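Local coordinates for protein glutathione S-transferase (Bombyx mori, PDB 5ZFG) that metabolises the insecticide diazinon and probably conjugates glutathione to electrophilic substrates, as other members of its superfamily do, at residues N49-I54 with L64-A69; L5-V8 with P13-S16. All blocks are in the same frame, centred on the assembly; numbering follows the deposited sequence. Where two conformers were deposited one is given.

Interaction 1: N49-I54 with L64-A69. With ACT (acetate ion), chain H.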
loop_
_atom_site.group_PDB
_atom_site.type_symbol
_atom_site.label_atom_id
_atom_site.label_comp_id
_atom_site.label_asym_id
_atom_site.label_seq_id
_atom_site.Cartn_x
_atom_site.Cartn_y
_atom_site.Cartn_z
ATOM N N ASN B 49 9.084 15.047 3.308
ATOM C CA ASN B 49 7.910 14.344 2.799
ATOM C C ASN B 49 7.035 15.320 2.024
ATOM O O ASN B 49 6.181 16.001 2.613
ATOM C CB ASN B 49 7.102 13.694 3.917
ATOM C CG ASN B 49 5.959 12.880 3.362
ATOM O OD1 ASN B 49 5.929 12.631 2.160
ATOM N ND2 ASN B 49 5.035 12.450 4.212
ATOM N N PRO B 50 7.186 15.389 0.701
ATOM C CA PRO B 50 6.330 16.290 -0.092
ATOM C C PRO B 50 4.845 15.977 0.017
ATOM O O PRO B 50 4.018 16.823 -0.346
ATOM C CB PRO B 50 6.843 16.091 -1.526
ATOM C CG PRO B 50 7.485 14.752 -1.521
ATOM C CD PRO B 50 8.098 14.598 -0.141
ATOM N N GLN B 51 4.474 14.800 0.535
ATOM C CA GLN B 51 3.072 14.470 0.757
ATOM C C GLN B 51 2.492 15.120 2.015
ATOM O O GLN B 51 1.270 15.086 2.192
ATOM C CB GLN B 51 2.902 12.940 0.823
ATOM C CG GLN B 51 3.312 12.203 -0.452
ATOM C CD GLN B 51 3.517 10.695 -0.229
ATOM O OE1 GLN B 51 4.630 10.192 -0.364
ATOM N NE2 GLN B 51 2.444 9.985 0.138
ATOM N N LYS B 52 3.336 15.689 2.894
ATOM C CA LYS B 52 2.868 16.431 4.070
ATOM C C LYS B 52 2.103 15.542 5.042
ATOM O O LYS B 52 1.140 15.983 5.678
ATOM C CB LYS B 52 1.984 17.617 3.675
ATOM C CG LYS B 52 2.526 18.500 2.578
ATOM C CD LYS B 52 1.656 19.773 2.495
ATOM C CE LYS B 52 2.360 20.905 1.780
ATOM N NZ LYS B 52 3.622 21.311 2.456
ATOM N N GLU B 53 2.511 14.286 5.162
ATOM C CA GLU B 53 1.844 13.369 6.062
ATOM C C GLU B 53 2.863 12.830 7.054
ATOM O O GLU B 53 4.071 12.921 6.846
ATOM C CB GLU B 53 1.166 12.223 5.299
ATOM C CG GLU B 53 0.080 12.720 4.336
ATOM C CD GLU B 53 -0.316 11.678 3.295
ATOM O OE1 GLU B 53 0.435 10.692 3.093
ATOM O OE2 GLU B 53 -1.385 11.854 2.669
ATOM N N ILE B 54 2.337 12.247 8.124
ATOM C CA ILE B 54 3.142 11.703 9.220
ATOM C C ILE B 54 2.892 10.198 9.266
ATOM O O ILE B 54 1.723 9.789 9.232
ATOM C CB ILE B 54 2.738 12.381 10.540
ATOM C CG1 ILE B 54 2.642 13.905 10.362
ATOM C CG2 ILE B 54 3.642 11.996 11.685
ATOM C CD1 ILE B 54 1.852 14.589 11.454
ATOM N N LEU B 64 12.254 8.848 3.830
ATOM C CA LEU B 64 11.308 7.840 3.364
ATOM C C LEU B 64 9.989 8.027 4.098
ATOM O O LEU B 64 9.938 7.870 5.320
ATOM C CB LEU B 64 11.879 6.436 3.594
ATOM C CG LEU B 64 10.980 5.262 3.204
ATOM C CD1 LEU B 64 10.776 5.266 1.695
ATOM C CD2 LEU B 64 11.579 3.941 3.684
ATOM N N SER B 65 8.928 8.356 3.359
ATOM C CA SER B 65 7.577 8.388 3.905
ATOM C C SER B 65 6.844 7.099 3.526
ATOM O O SER B 65 7.448 6.171 2.971
ATOM C CB SER B 65 6.823 9.630 3.416
ATOM O OG SER B 65 6.477 9.527 2.039
ATOM N N GLU B 66 5.526 7.058 3.816
ATOM C CA GLU B 66 4.644 5.892 3.728
ATOM C C GLU B 66 5.028 4.821 4.749
ATOM O O GLU B 66 6.021 4.102 4.566
ATOM C CB GLU B 66 4.629 5.308 2.304
ATOM C CG GLU B 66 4.000 6.258 1.291
ATOM C CD GLU B 66 2.480 6.281 1.335
ATOM O OE1 GLU B 66 1.863 5.474 2.060
ATOM O OE2 GLU B 66 1.876 7.119 0.619
ATOM N N SER B 67 4.217 4.692 5.807
ATOM C CA SER B 67 4.582 3.827 6.935
ATOM C C SER B 67 4.798 2.366 6.513
ATOM O O SER B 67 5.693 1.692 7.049
ATOM C CB SER B 67 3.527 3.929 8.048
ATOM O OG SER B 67 2.246 3.472 7.655
ATOM N N ASN B 68 4.014 1.855 5.541
ATOM C CA ASN B 68 4.238 0.486 5.068
ATOM C C ASN B 68 5.627 0.334 4.457
ATOM O O ASN B 68 6.339 -0.636 4.735
ATOM C CB ASN B 68 3.182 0.085 4.046
ATOM C CG ASN B 68 1.854 -0.218 4.673
ATOM O OD1 ASN B 68 1.704 -0.178 5.892
ATOM N ND2 ASN B 68 0.859 -0.497 3.836
ATOM N N ALA B 69 6.024 1.287 3.618
ATOM C CA ALA B 69 7.357 1.238 3.018
ATOM C C ALA B 69 8.448 1.413 4.070
ATOM O O ALA B 69 9.525 0.809 3.964
ATOM C CB ALA B 69 7.474 2.318 1.948
HETATM C C ACT H . 0.935 6.333 6.210
HETATM O O ACT H . 0.656 5.113 6.140
HETATM O OXT ACT H . 2.145 6.633 6.341
HETATM C CH3 ACT H . -0.130 7.393 6.146
#

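Interaction 2: L5-V8 with P13-S16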
loop_
_atom_site.group_PDB
_atom_site.type_symbol
_atom_site.label_atom_id
_atom_site.label_comp_id
_atom_site.label_asym_id
_atom_site.label_seq_id
_atom_site.Cartn_x
_atom_site.Cartn_y
_atom_site.Cartn_z
ATOM N N LEU B 5 12.865 9.543 13.358
ATOM C CA LEU B 5 11.469 9.314 12.982
ATOM C C LEU B 5 10.615 10.506 13.385
ATOM O O LEU B 5 10.497 10.818 14.576
ATOM C CB LEU B 5 10.916 8.049 13.633
ATOM C CG LEU B 5 9.470 7.738 13.268
ATOM C CD1 LEU B 5 9.388 7.273 11.811
ATOM C CD2 LEU B 5 8.900 6.672 14.203
ATOM N N TYR B 6 9.983 11.131 12.399
ATOM C CA TYR B 6 9.001 12.184 12.632
ATOM C C TYR B 6 7.617 11.549 12.721
ATOM O O TYR B 6 7.141 10.958 11.748
ATOM C CB TYR B 6 9.074 13.228 11.519
ATOM C CG TYR B 6 10.415 13.937 11.508
ATOM C CD1 TYR B 6 10.565 15.177 12.114
ATOM C CD2 TYR B 6 11.542 13.346 10.936
ATOM C CE1 TYR B 6 11.789 15.823 12.127
ATOM C CE2 TYR B 6 12.781 13.988 10.944
ATOM C CZ TYR B 6 12.893 15.230 11.540
ATOM O OH TYR B 6 14.118 15.881 11.567
ATOM N N ALA B 7 6.988 11.648 13.892
ATOM C CA ALA B 7 5.798 10.863 14.210
ATOM C C ALA B 7 4.817 11.720 15.001
ATOM O O ALA B 7 5.167 12.801 15.480
ATOM C CB ALA B 7 6.173 9.608 15.018
ATOM N N VAL B 8 3.580 11.224 15.157
ATOM C CA VAL B 8 2.579 11.864 16.003
ATOM C C VAL B 8 2.078 10.845 17.023
ATOM O O VAL B 8 1.913 9.660 16.709
ATOM C CB VAL B 8 1.427 12.470 15.159
ATOM C CG1 VAL B 8 0.517 11.393 14.548
ATOM C CG2 VAL B 8 0.627 13.464 15.985
ATOM N N PRO B 13 -0.254 4.913 12.039
ATOM C CA PRO B 13 0.923 4.628 11.189
ATOM C C PRO B 13 2.245 4.916 11.891
ATOM O O PRO B 13 3.230 4.170 11.727
ATOM C CB PRO B 13 0.709 5.545 9.972
ATOM C CG PRO B 13 -0.747 5.810 9.945
ATOM C CD PRO B 13 -1.120 5.933 11.405
ATOM N N SER B 14 2.274 5.987 12.683
ATOM C CA SER B 14 3.449 6.299 13.496
ATOM C C SER B 14 3.707 5.202 14.529
ATOM O O SER B 14 4.858 4.781 14.725
ATOM C CB SER B 14 3.257 7.648 14.204
ATOM O OG SER B 14 3.302 8.779 13.334
ATOM N N LEU B 15 2.647 4.758 15.231
ATOM C CA LEU B 15 2.810 3.734 16.258
ATOM C C LEU B 15 3.381 2.462 15.666
ATOM O O LEU B 15 4.235 1.814 16.276
ATOM C CB LEU B 15 1.481 3.428 16.949
ATOM C CG LEU B 15 0.694 4.644 17.476
ATOM C CD1 LEU B 15 -0.737 4.238 17.816
ATOM C CD2 LEU B 15 1.371 5.223 18.704
ATOM N N SER B 16 2.927 2.098 14.464
ATOM C CA SER B 16 3.377 0.850 13.856
ATOM C C SER B 16 4.872 0.891 13.571
ATOM O O SER B 16 5.581 -0.102 13.782
ATOM C CB SER B 16 2.598 0.587 12.564
ATOM O OG SER B 16 1.220 0.453 12.817
#

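Interaction 1: N49-I54 with L64-A69
The amide of Gln51 donates from NE2 to Glu66 OE2 (3.0 Å, N-H...O 156°), joining the loop after helix 43-48 to the turn between strand 62-65 and helix 67-78 in the thioredoxin-like domain. OE2 lies in the plane of the Gln51 amide, while the N-H reaches it on the anti side, tilted 31° from the carboxylate plane; the side chains cross at about a right angle. A second subunit completes both polar ends: Ser104 of that chain bonds Glu66 OE2, while its Tyr142 and His97 bond Gln51 OE1. Ser65 OG has Asn49 OD1 at 3.2 Å and Gln51 OE1 at 3.1 Å; its single proton can serve one at a time, and either bond is weak. Asn49 starts a type I turn closed by Lys52 N and Asn49 O. Its OD1 takes Gln51 N (3.1 Å) from above the carbonyl plane, an Asx turn, and its ND2 donates to Glu53 O at 2.8 Å. CG anti to the backbone N (chi1 -175°) lays the amide across the turn, with Gln51 N over one face and Ser65 CB and OG over the other. With an alanine here Gln51 N would lose its acceptor and Glu53 O would be left with Tyr45 OH, so the turn would probably be freer to shift. At the start of helix 67-78, after N-cap Glu66, an acetate ion, probably from the crystallisation liquor, accepts from Ser67 N (2.9 Å, to OXT) and bonds Ser67 OG, consistent with where related transferases hold the gamma-glutamyl carboxylate of glutathione. Packing is slight: Ser65 CB lies 3.4 Å from Asn49 CG.

Interaction 2: L5-V8 with P13-S16
Ser14, directly after Pro13 in the first turn of helix 12-23, meets the end of strand 3-7 with its whole side chain. Its OG accepts from Val8 N at 3.1 Å, and the N-H...O angle of 163° makes this a nearly straight bond. A chi1 of -70°, with OG anti to the carbonyl carbon, turns the hydroxyl to the strand end, and the amide just beyond the last strand residue is thereby satisfied by a helix side chain. The same oxygen rests against Ala7, 3.4 Å from Ala7 CB, and the methyl group of Ala7 also lies 3.6 Å from Ser14 CB. On another flank Ser14 CB approaches Val8 O at 3.5 Å. These short approaches rely on the small size of both residues, and they bring Ala7 CA and Ser14 CA within 5.2 Å. The pair stands at the first bend of a beta-alpha-beta crossover, in which helix 12-23 connects strand 3-7 to its parallel neighbour 29-32, as in the thioredoxin fold. Two residues earlier in the strand than Ala7, Leu5 CD2 comes loosely to 4.5 Å from Ser14 O. Leu15 turns its CB from the strand, and its side chain packs on Met168 of helix 160-172 and on Ile200 and Ala204 of helix 195-208. Ser16, on the next step of the helix, bonds through OG to Pro12 O and to Asn165 ND2, tying this turn to helix 160-172.

Overall arrangement
From the N terminus, the chain first runs up strand 3-7, and interaction 2 closes the short loop that leads into helix 12-23. After strand 29-32 and helix 43-48, interaction 1 opens at 49-54; the hairpin of strands 56-59 and 62-65 follows, and 64-69 closes that loop at the start of helix 67-78. The two are in series, neither nesting nor crossing, yet they touch in space. Ile54 CG2 packs 3.5 Å from Ala7 CA, and Ser67 OG lies 3.5 Å from Pro13 CB. Interaction 2 ties inner strand 3-7 to helix 12-23, and interaction 1 ties the loop after helix 43-48 to the junction of edge strand 62-65 with helix 67-78, facing the second subunit.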